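Local coordinates for Lpg0393 helical bundle domain-containing protein (Legionella pneumophila subsp. pneumophila str. Philadelphia 1, PDB 4R0G) that acts as a guanine-nucleotide exchange factor for the small GTPases Rab5, Rab21 and Rab22, probably through its VPS9-like domain, at residues S194-L199 with K226-M231; V201-Y206 with D219-Y224; I66-H71 with K145-V150. All blocks are in the same frame, centred on the assembly; numbering follows the deposited sequence.

How the contacts relate
Contacts 1 and 2 are successive levels of one antiparallel helix pair, 193-208 with 215-229, and their centres lie about 11 Å apart. They meet directly: Leu199 O of contact 1 packs on Tyr224 CD1 of contact 2 at 3.6 Å, and Lys227 and Arg202 bring like charges close beside the Tyr224 ring. Contact 2 is nearer the turn between the helices, contact 1 nearer their open ends. Contact 3 belongs to the VPS9-like part, on the opposite side of the chain's centre. Its centre is about 41 Å from that of contact 1 and about 33 Å from that of contact 2. Long helix 155-183 touches 58-71 near one end and 193-208 and 215-229 toward the other.

Contact 1 of 3, residues S194-L199 with K226-M231; sequences SSRISL and KKLWEM
Arg196 and Met231 supply the one hydrogen bond of this contact: Arg196 NH2 donates to Met231 O at 2.8 Å. The oxygen lies near the guanidinium plane, but the N-H...O angle of 130° makes the bond bent, and NH2 stands above the carbonyl plane, 50° out of it. NH1 forms salt bridges with Asp190 and with Glu237 of helix 235-244, so one guanidinium links all three residues.

Apolar contacts begin on the same arginine: its side chain and that of Met231 slide past each other in opposite directions, Arg196 CD 3.5 Å from Met231 CB. The segments come from helices 193-208 and 215-229 of the helical bundle domain, and within them the CA atoms of Arg196 and Leu228 are nearest, 6.1 Å apart. Leu199 points at the other segment: with CG beside its own backbone N (chi1 -83°), it sends CD2 to Lys227 CD at 3.7 Å and CD1 to Met231 CG at 3.8 Å. Leu228 CD2 packs against Leu199 CB and Arg196 CG, and the Leu228 side chain also touches Tyr178 of helix 155-183 and Leu241 of helix 235-244.

At the margin, Ser195 OG lies 3.9 Å from Met231 SD, its hydrogen bond going to Leu192 O.

Contact 2 of 3, residues V201-Y206 with D219-Y224; sequences VRLAKY and DEIAVY
Tyr224 is the principal bump here, a flat ring laid into a hollow on helix 193-208 formed by Arg202, Leu203 and Tyr206. The floor of the hollow is Leu203: its CA lies under the centre of the ring, and its CB makes a CH-pi contact 4.0 Å from the Tyr224 centroid and 19° off the ring normal. Leu203 CD1 closes one end, touching Tyr224 CD2 at 3.6 Å. At the other end Arg202 CB lies 3.5 Å from Tyr224 OH. The arginine chain then bends so that Tyr224 CE1 comes over one face of the guanidinium, yet the ring and guanidinium planes are 65° apart, so this is not a stack. Tyr206 CB approaches Tyr224 CE2 obliquely.

The two helices form an antiparallel hairpin of the helical bundle domain, their local axes 172° apart in direction and 10.3 Å apart at closest approach.

A second bump fits in the reverse sense. Tyr206, its CG anti to the backbone N, reaches across to the other helix and lies against Glu220, whose CB sits over the ring face, 3.9 Å from the Tyr206 centroid. Glu220 CG continues the cover at Tyr206 CE1, so it is the aliphatic part of the glutamate that meets the aromatic surface. On the inner side, Leu203 CD1 approaches Ile221 CG1 at 4.3 Å, and both residues turn onto helix 155-183, at Ile175 and Leu171 respectively.

Contact 3 of 3, residues I66-H71 with K145-V150; sequences ILYAVH and KFFTWV
An aromatic cluster of Tyr68, Phe146 and Phe147 joins two helices of the VPS9-like domain, 58-71 and 132-151. The local axes cross at -69° and come within 9.5 Å, so the helices meet over a short length, centred on Ala69 and Val150, whose CA atoms are 5.6 Å apart.

Both phenylalanines address the same face of Tyr68. Phe146 makes a T-shaped (edge-to-face) pair with it: the centroids of the Tyr68 and Phe146 rings are 5.8 Å apart, the planes nearly perpendicular at 83°, and Phe146 CE2 lies over the tyrosine face. Phe147 turns its edge to that face too, but in an offset arrangement and at a less steep angle. Its CE1 comes 4.0 Å from Tyr68 CE2, toward the hydroxyl end of the ring, so the two phenylalanines divide one face of the tyrosine between them.

Nearer the backbones, Val150 fills the angle between the helices. With CG1 anti to its backbone N (chi1 163°), it sets that methyl 4.0 Å from Ala69 CA. The other methyl, Val150 CG2, touches Tyr68 CB at 4.1 Å. CG2 also lies over a face of the Phe146 ring, linking the methyl contacts to the aromatic ones. Phe146 is the buried member and extends inward to Ile61 and to Leu93 of helix 80-101.

No hydrogen bond or salt bridge crosses between the two segments; their cohesion therefore rests on methyl packing and on ring edges, weakly positive, directed at the electron-rich face of a tyrosine.

Contact 1 of 3, residues S194-L199 with K226-M231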
loop_
_atom_site.group_PDB
_atom_site.type_symbol
_atom_site.label_atom_id
_atom_site.label_comp_id
_atom_site.label_asym_id
_atom_site.label_seq_id
_atom_site.Cartn_x
_atom_site.Cartn_y
_atom_site.Cartn_z
ATOM N N SER A 194 -23.494 16.038 -5.223
ATOM C CA SER A 194 -22.922 16.900 -4.224
ATOM C C SER A 194 -23.316 16.424 -2.822
ATOM O O SER A 194 -22.506 16.437 -1.888
ATOM C CB SER A 194 -23.356 18.347 -4.482
ATOM O OG SER A 194 -24.493 18.398 -5.331
ATOM N N SER A 195 -24.556 15.989 -2.662
ATOM C CA SER A 195 -24.982 15.554 -1.341
ATOM C C SER A 195 -24.477 14.137 -1.028
ATOM O O SER A 195 -24.450 13.710 0.128
ATOM C CB SER A 195 -26.505 15.677 -1.181
ATOM O OG SER A 195 -27.181 15.010 -2.229
ATOM N N ARG A 196 -24.087 13.414 -2.074
ATOM C CA ARG A 196 -23.511 12.077 -1.945
ATOM C C ARG A 196 -22.027 12.144 -1.586
ATOM O O ARG A 196 -21.514 11.327 -0.822
ATOM C CB ARG A 196 -23.712 11.309 -3.248
ATOM C CG ARG A 196 -24.075 9.861 -3.056
ATOM C CD ARG A 196 -24.746 9.319 -4.275
ATOM N NE ARG A 196 -24.023 9.711 -5.472
ATOM C CZ ARG A 196 -24.611 9.925 -6.636
ATOM N NH1 ARG A 196 -23.899 10.276 -7.696
ATOM N NH2 ARG A 196 -25.921 9.781 -6.733
ATOM N N ILE A 197 -21.332 13.124 -2.150
ATOM C CA ILE A 197 -19.958 13.386 -1.739
ATOM C C ILE A 197 -19.919 13.733 -0.260
ATOM O O ILE A 197 -19.135 13.149 0.502
ATOM C CB ILE A 197 -19.335 14.534 -2.531
ATOM C CG1 ILE A 197 -18.906 14.049 -3.898
ATOM C CG2 ILE A 197 -18.105 15.062 -1.817
ATOM C CD1 ILE A 197 -18.388 15.129 -4.717
ATOM N N SER A 198 -20.778 14.675 0.131
ATOM C CA SER A 198 -20.897 15.077 1.523
ATOM C C SER A 198 -21.072 13.890 2.467
ATOM O O SER A 198 -20.571 13.899 3.594
ATOM C CB SER A 198 -22.063 16.048 1.691
ATOM O OG SER A 198 -22.208 16.411 3.053
ATOM N N LEU A 199 -21.777 12.865 2.001
ATOM C CA LEU A 199 -21.981 11.656 2.791
ATOM C C LEU A 199 -20.706 10.834 2.935
ATOM O O LEU A 199 -20.439 10.318 4.000
ATOM C CB LEU A 199 -23.067 10.794 2.171
ATOM C CG LEU A 199 -24.503 11.147 2.515
ATOM C CD1 LEU A 199 -25.439 10.557 1.477
ATOM C CD2 LEU A 199 -24.815 10.593 3.865
ATOM N N LYS A 226 -26.623 3.252 3.636
ATOM C CA LYS A 226 -28.029 3.302 3.323
ATOM C C LYS A 226 -28.388 4.624 2.655
ATOM O O LYS A 226 -28.894 4.600 1.543
ATOM C CB LYS A 226 -28.888 3.042 4.542
ATOM C CG LYS A 226 -30.362 3.026 4.181
ATOM C CD LYS A 226 -31.216 2.894 5.423
ATOM C CE LYS A 226 -32.589 3.466 5.212
ATOM N NZ LYS A 226 -33.394 3.010 6.354
ATOM N N LYS A 227 -28.086 5.753 3.304
ATOM C CA LYS A 227 -28.353 7.095 2.738
ATOM C C LYS A 227 -27.781 7.266 1.336
ATOM O O LYS A 227 -28.460 7.813 0.452
ATOM C CB LYS A 227 -27.835 8.248 3.628
ATOM C CG LYS A 227 -28.407 8.353 5.063
ATOM C CD LYS A 227 -27.717 9.524 5.856
ATOM C CE LYS A 227 -27.953 9.516 7.398
ATOM N NZ LYS A 227 -26.715 9.996 8.135
ATOM N N LEU A 228 -26.546 6.806 1.135
ATOM C CA LEU A 228 -25.946 6.767 -0.216
ATOM C C LEU A 228 -26.788 6.012 -1.267
ATOM O O LEU A 228 -26.965 6.495 -2.376
ATOM C CB LEU A 228 -24.515 6.196 -0.178
ATOM C CG LEU A 228 -23.535 7.049 0.617
ATOM C CD1 LEU A 228 -22.470 6.214 1.291
ATOM C CD2 LEU A 228 -22.913 8.009 -0.344
ATOM N N TRP A 229 -27.305 4.835 -0.927
ATOM C CA TRP A 229 -28.169 4.124 -1.855
ATOM C C TRP A 229 -29.386 4.969 -2.214
ATOM O O TRP A 229 -29.832 5.021 -3.375
ATOM C CB TRP A 229 -28.600 2.769 -1.296
ATOM C CG TRP A 229 -27.620 1.664 -1.619
ATOM C CD1 TRP A 229 -26.811 1.000 -0.741
ATOM C CD2 TRP A 229 -27.327 1.126 -2.914
ATOM N NE1 TRP A 229 -26.044 0.076 -1.404
ATOM C CE2 TRP A 229 -26.339 0.130 -2.739
ATOM C CE3 TRP A 229 -27.804 1.385 -4.206
ATOM C CZ2 TRP A 229 -25.825 -0.612 -3.802
ATOM C CZ3 TRP A 229 -27.292 0.647 -5.266
ATOM C CH2 TRP A 229 -26.309 -0.340 -5.055
ATOM N N GLU A 230 -29.903 5.677 -1.226
ATOM C CA GLU A 230 -31.090 6.476 -1.476
ATOM C C GLU A 230 -30.789 7.739 -2.274
ATOM O O GLU A 230 -31.700 8.436 -2.710
ATOM C CB GLU A 230 -31.856 6.729 -0.175
ATOM C CG GLU A 230 -32.140 5.398 0.539
ATOM C CD GLU A 230 -33.216 5.465 1.613
ATOM O OE1 GLU A 230 -32.926 6.003 2.717
ATOM O OE2 GLU A 230 -34.340 4.958 1.350
ATOM N N MET A 231 -29.508 7.991 -2.508
ATOM C CA MET A 231 -29.088 9.162 -3.267
ATOM C C MET A 231 -28.914 8.845 -4.749
ATOM O O MET A 231 -28.498 9.703 -5.533
ATOM C CB MET A 231 -27.814 9.771 -2.683
ATOM C CG MET A 231 -28.037 10.472 -1.342
ATOM S SD MET A 231 -29.257 11.809 -1.468
ATOM C CE MET A 231 -30.711 11.083 -0.690
#

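Contact 2 of 3, residues V201-Y206 with D219-Y224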
loop_
_atom_site.group_PDB
_atom_site.type_symbol
_atom_site.label_atom_id
_atom_site.label_comp_id
_atom_site.label_asym_id
_atom_site.label_seq_id
_atom_site.Cartn_x
_atom_site.Cartn_y
_atom_site.Cartn_z
ATOM N N VAL A 201 -17.537 11.855 2.681
ATOM C CA VAL A 201 -16.621 12.633 3.500
ATOM C C VAL A 201 -16.891 12.423 4.982
ATOM O O VAL A 201 -15.967 12.255 5.786
ATOM C CB VAL A 201 -16.733 14.126 3.146
ATOM C CG1 VAL A 201 -15.888 14.941 4.079
ATOM C CG2 VAL A 201 -16.310 14.333 1.708
ATOM N N ARG A 202 -18.164 12.420 5.344
ATOM C CA ARG A 202 -18.519 12.293 6.742
ATOM C C ARG A 202 -18.292 10.870 7.194
ATOM O O ARG A 202 -17.838 10.640 8.297
ATOM C CB ARG A 202 -19.962 12.752 6.987
ATOM C CG ARG A 202 -20.107 14.252 6.854
ATOM C CD ARG A 202 -21.482 14.642 6.415
ATOM N NE ARG A 202 -22.487 13.933 7.189
ATOM C CZ ARG A 202 -23.669 13.574 6.705
ATOM N NH1 ARG A 202 -23.979 13.884 5.449
ATOM N NH2 ARG A 202 -24.521 12.909 7.482
ATOM N N LEU A 203 -18.606 9.918 6.329
ATOM C CA LEU A 203 -18.278 8.524 6.580
ATOM C C LEU A 203 -16.761 8.361 6.781
ATOM O O LEU A 203 -16.321 7.728 7.740
ATOM C CB LEU A 203 -18.779 7.638 5.442
ATOM C CG LEU A 203 -18.271 6.190 5.498
ATOM C CD1 LEU A 203 -18.931 5.401 6.618
ATOM C CD2 LEU A 203 -18.432 5.489 4.108
ATOM N N ALA A 204 -15.978 8.958 5.888
ATOM C CA ALA A 204 -14.529 8.950 6.024
ATOM C C ALA A 204 -14.111 9.519 7.389
ATOM O O ALA A 204 -13.269 8.927 8.096
ATOM C CB ALA A 204 -13.913 9.734 4.924
ATOM N N LYS A 205 -14.719 10.656 7.749
ATOM C CA LYS A 205 -14.458 11.320 9.027
ATOM C C LYS A 205 -14.862 10.454 10.225
ATOM O O LYS A 205 -14.134 10.392 11.222
ATOM C CB LYS A 205 -15.139 12.696 9.094
ATOM N N TYR A 206 -16.026 9.807 10.151
ATOM C CA TYR A 206 -16.485 8.987 11.270
ATOM C C TYR A 206 -15.506 7.831 11.470
ATOM O O TYR A 206 -15.086 7.527 12.583
ATOM C CB TYR A 206 -17.924 8.460 11.065
ATOM C CG TYR A 206 -18.259 7.359 12.052
ATOM C CD1 TYR A 206 -18.709 7.658 13.332
ATOM C CD2 TYR A 206 -18.088 6.013 11.721
ATOM C CE1 TYR A 206 -18.993 6.643 14.260
ATOM C CE2 TYR A 206 -18.366 4.991 12.652
ATOM C CZ TYR A 206 -18.817 5.316 13.912
ATOM O OH TYR A 206 -19.096 4.313 14.821
ATOM N N ASP A 219 -23.068 -0.478 12.549
ATOM C CA ASP A 219 -24.315 0.234 12.447
ATOM C C ASP A 219 -24.191 1.646 11.836
ATOM O O ASP A 219 -25.009 1.974 10.979
ATOM C CB ASP A 219 -25.077 0.236 13.787
ATOM C CG ASP A 219 -25.207 -1.166 14.408
ATOM O OD1 ASP A 219 -25.062 -2.168 13.668
ATOM O OD2 ASP A 219 -25.440 -1.257 15.645
ATOM N N GLU A 220 -23.213 2.478 12.240
ATOM C CA GLU A 220 -23.068 3.811 11.593
ATOM C C GLU A 220 -22.748 3.681 10.105
ATOM O O GLU A 220 -23.404 4.317 9.272
ATOM C CB GLU A 220 -22.026 4.721 12.264
ATOM C CG GLU A 220 -22.578 5.789 13.230
ATOM C CD GLU A 220 -23.523 6.843 12.598
ATOM O OE1 GLU A 220 -23.033 7.731 11.872
ATOM O OE2 GLU A 220 -24.755 6.814 12.861
ATOM N N ILE A 221 -21.746 2.852 9.784
ATOM C CA ILE A 221 -21.382 2.591 8.403
ATOM C C ILE A 221 -22.622 2.251 7.581
ATOM O O ILE A 221 -22.867 2.833 6.514
ATOM C CB ILE A 221 -20.367 1.447 8.290
ATOM C CG1 ILE A 221 -19.077 1.852 8.987
ATOM C CG2 ILE A 221 -20.102 1.116 6.818
ATOM C CD1 ILE A 221 -17.876 1.052 8.599
ATOM N N ALA A 222 -23.412 1.315 8.091
ATOM C CA ALA A 222 -24.669 0.959 7.457
ATOM C C ALA A 222 -25.586 2.183 7.261
ATOM O O ALA A 222 -26.228 2.303 6.224
ATOM C CB ALA A 222 -25.353 -0.114 8.238
ATOM N N VAL A 223 -25.624 3.105 8.220
ATOM C CA VAL A 223 -26.495 4.281 8.089
ATOM C C VAL A 223 -26.064 5.173 6.907
ATOM O O VAL A 223 -26.917 5.667 6.132
ATOM C CB VAL A 223 -26.589 5.137 9.401
ATOM C CG1 VAL A 223 -27.544 6.282 9.187
ATOM C CG2 VAL A 223 -27.049 4.316 10.560
ATOM N N TYR A 224 -24.747 5.369 6.778
ATOM C CA TYR A 224 -24.188 6.101 5.650
ATOM C C TYR A 224 -24.446 5.367 4.347
ATOM O O TYR A 224 -24.945 5.953 3.375
ATOM C CB TYR A 224 -22.678 6.330 5.820
ATOM C CG TYR A 224 -22.323 7.463 6.769
ATOM C CD1 TYR A 224 -22.572 8.772 6.426
ATOM C CD2 TYR A 224 -21.722 7.215 7.994
ATOM C CE1 TYR A 224 -22.255 9.812 7.279
ATOM C CE2 TYR A 224 -21.397 8.243 8.852
ATOM C CZ TYR A 224 -21.664 9.549 8.486
ATOM O OH TYR A 224 -21.363 10.609 9.325
#

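Contact 3 of 3, residues I66-H71 with K145-V150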
loop_
_atom_site.group_PDB
_atom_site.type_symbol
_atom_site.label_atom_id
_atom_site.label_comp_id
_atom_site.label_asym_id
_atom_site.label_seq_id
_atom_site.Cartn_x
_atom_site.Cartn_y
_atom_site.Cartn_z
ATOM N N ILE A 66 6.163 -6.481 16.975
ATOM C CA ILE A 66 5.027 -7.110 16.306
ATOM C C ILE A 66 4.400 -6.101 15.340
ATOM O O ILE A 66 4.293 -6.370 14.129
ATOM C CB ILE A 66 3.970 -7.608 17.294
ATOM C CG1 ILE A 66 4.598 -8.536 18.333
ATOM C CG2 ILE A 66 2.910 -8.354 16.573
ATOM C CD1 ILE A 66 3.801 -8.601 19.621
ATOM N N LEU A 67 4.053 -4.923 15.869
ATOM C CA LEU A 67 3.436 -3.875 15.069
ATOM C C LEU A 67 4.227 -3.624 13.780
ATOM O O LEU A 67 3.672 -3.621 12.691
ATOM C CB LEU A 67 3.316 -2.591 15.893
ATOM C CG LEU A 67 2.118 -1.652 15.632
ATOM C CD1 LEU A 67 2.493 -0.201 15.900
ATOM C CD2 LEU A 67 1.541 -1.774 14.236
ATOM N N TYR A 68 5.533 -3.454 13.911
ATOM C CA TYR A 68 6.398 -3.212 12.765
ATOM C C TYR A 68 6.369 -4.351 11.764
ATOM O O TYR A 68 6.228 -4.135 10.558
ATOM C CB TYR A 68 7.835 -3.050 13.232
ATOM C CG TYR A 68 8.604 -2.126 12.349
ATOM C CD1 TYR A 68 8.648 -0.772 12.630
ATOM C CD2 TYR A 68 9.272 -2.594 11.215
ATOM C CE1 TYR A 68 9.356 0.098 11.814
ATOM C CE2 TYR A 68 9.974 -1.726 10.383
ATOM C CZ TYR A 68 10.015 -0.384 10.695
ATOM O OH TYR A 68 10.705 0.500 9.909
ATOM N N ALA A 69 6.548 -5.568 12.264
ATOM C CA ALA A 69 6.510 -6.748 11.411
ATOM C C ALA A 69 5.251 -6.699 10.552
ATOM O O ALA A 69 5.270 -7.038 9.369
ATOM C CB ALA A 69 6.516 -8.005 12.262
ATOM N N VAL A 70 4.156 -6.259 11.162
ATOM C CA VAL A 70 2.913 -6.080 10.435
ATOM C C VAL A 70 3.067 -4.996 9.365
ATOM O O VAL A 70 2.637 -5.163 8.248
ATOM C CB VAL A 70 1.754 -5.720 11.364
ATOM C CG1 VAL A 70 0.512 -5.478 10.536
ATOM C CG2 VAL A 70 1.520 -6.823 12.428
ATOM N N HIS A 71 3.709 -3.891 9.708
ATOM C CA HIS A 71 3.874 -2.779 8.785
ATOM C C HIS A 71 4.668 -3.218 7.555
ATOM O O HIS A 71 4.586 -2.595 6.490
ATOM C CB HIS A 71 4.544 -1.618 9.523
ATOM C CG HIS A 71 4.719 -0.369 8.715
ATOM N ND1 HIS A 71 5.878 -0.089 8.022
ATOM C CD2 HIS A 71 3.909 0.703 8.538
ATOM C CE1 HIS A 71 5.766 1.090 7.436
ATOM N NE2 HIS A 71 4.581 1.595 7.730
ATOM N N LYS A 145 19.622 -4.741 17.237
ATOM C CA LYS A 145 18.939 -5.521 18.296
ATOM C C LYS A 145 17.434 -5.583 18.051
ATOM O O LYS A 145 16.778 -6.590 18.347
ATOM C CB LYS A 145 19.237 -4.911 19.689
ATOM C CG LYS A 145 19.130 -5.831 20.899
ATOM C CD LYS A 145 19.658 -5.115 22.192
ATOM C CE LYS A 145 18.545 -4.752 23.217
ATOM N NZ LYS A 145 18.833 -3.643 24.237
ATOM N N PHE A 146 16.906 -4.504 17.479
ATOM C CA PHE A 146 15.478 -4.362 17.217
ATOM C C PHE A 146 15.039 -5.127 15.985
ATOM O O PHE A 146 14.148 -5.962 16.044
ATOM C CB PHE A 146 15.115 -2.889 17.082
ATOM C CG PHE A 146 13.698 -2.642 16.678
ATOM C CD1 PHE A 146 12.668 -2.872 17.557
ATOM C CD2 PHE A 146 13.401 -2.139 15.431
ATOM C CE1 PHE A 146 11.356 -2.633 17.192
ATOM C CE2 PHE A 146 12.101 -1.892 15.065
ATOM C CZ PHE A 146 11.074 -2.145 15.949
ATOM N N PHE A 147 15.626 -4.799 14.848
ATOM C CA PHE A 147 15.219 -5.414 13.596
ATOM C C PHE A 147 15.327 -6.937 13.623
ATOM O O PHE A 147 14.538 -7.636 12.981
ATOM C CB PHE A 147 15.992 -4.795 12.444
ATOM C CG PHE A 147 15.549 -3.403 12.118
ATOM C CD1 PHE A 147 14.186 -3.106 11.999
ATOM C CD2 PHE A 147 16.476 -2.375 11.951
ATOM C CE1 PHE A 147 13.734 -1.790 11.691
ATOM C CE2 PHE A 147 16.050 -1.062 11.648
ATOM C CZ PHE A 147 14.670 -0.771 11.520
ATOM N N THR A 148 16.275 -7.448 14.406
ATOM C CA THR A 148 16.364 -8.888 14.650
ATOM C C THR A 148 15.095 -9.394 15.355
ATOM O O THR A 148 14.491 -10.389 14.943
ATOM C CB THR A 148 17.604 -9.240 15.485
ATOM O OG1 THR A 148 17.477 -8.620 16.764
ATOM C CG2 THR A 148 18.882 -8.741 14.803
ATOM N N TRP A 149 14.696 -8.715 16.424
ATOM C CA TRP A 149 13.421 -9.019 17.065
ATOM C C TRP A 149 12.220 -8.924 16.109
ATOM O O TRP A 149 11.184 -9.558 16.331
ATOM C CB TRP A 149 13.203 -8.118 18.279
ATOM C CG TRP A 149 14.171 -8.414 19.357
ATOM C CD1 TRP A 149 14.944 -9.527 19.462
ATOM C CD2 TRP A 149 14.481 -7.593 20.498
ATOM N NE1 TRP A 149 15.718 -9.458 20.595
ATOM C CE2 TRP A 149 15.455 -8.283 21.250
ATOM C CE3 TRP A 149 14.028 -6.346 20.953
ATOM C CZ2 TRP A 149 15.998 -7.761 22.426
ATOM C CZ3 TRP A 149 14.565 -5.834 22.118
ATOM C CH2 TRP A 149 15.541 -6.541 22.838
ATOM N N VAL A 150 12.350 -8.134 15.053
ATOM C CA VAL A 150 11.266 -8.027 14.098
ATOM C C VAL A 150 11.208 -9.281 13.238
ATOM O O VAL A 150 10.139 -9.876 13.082
ATOM C CB VAL A 150 11.348 -6.736 13.280
ATOM C CG1 VAL A 150 10.478 -6.820 12.030
ATOM C CG2 VAL A 150 10.919 -5.569 14.153
#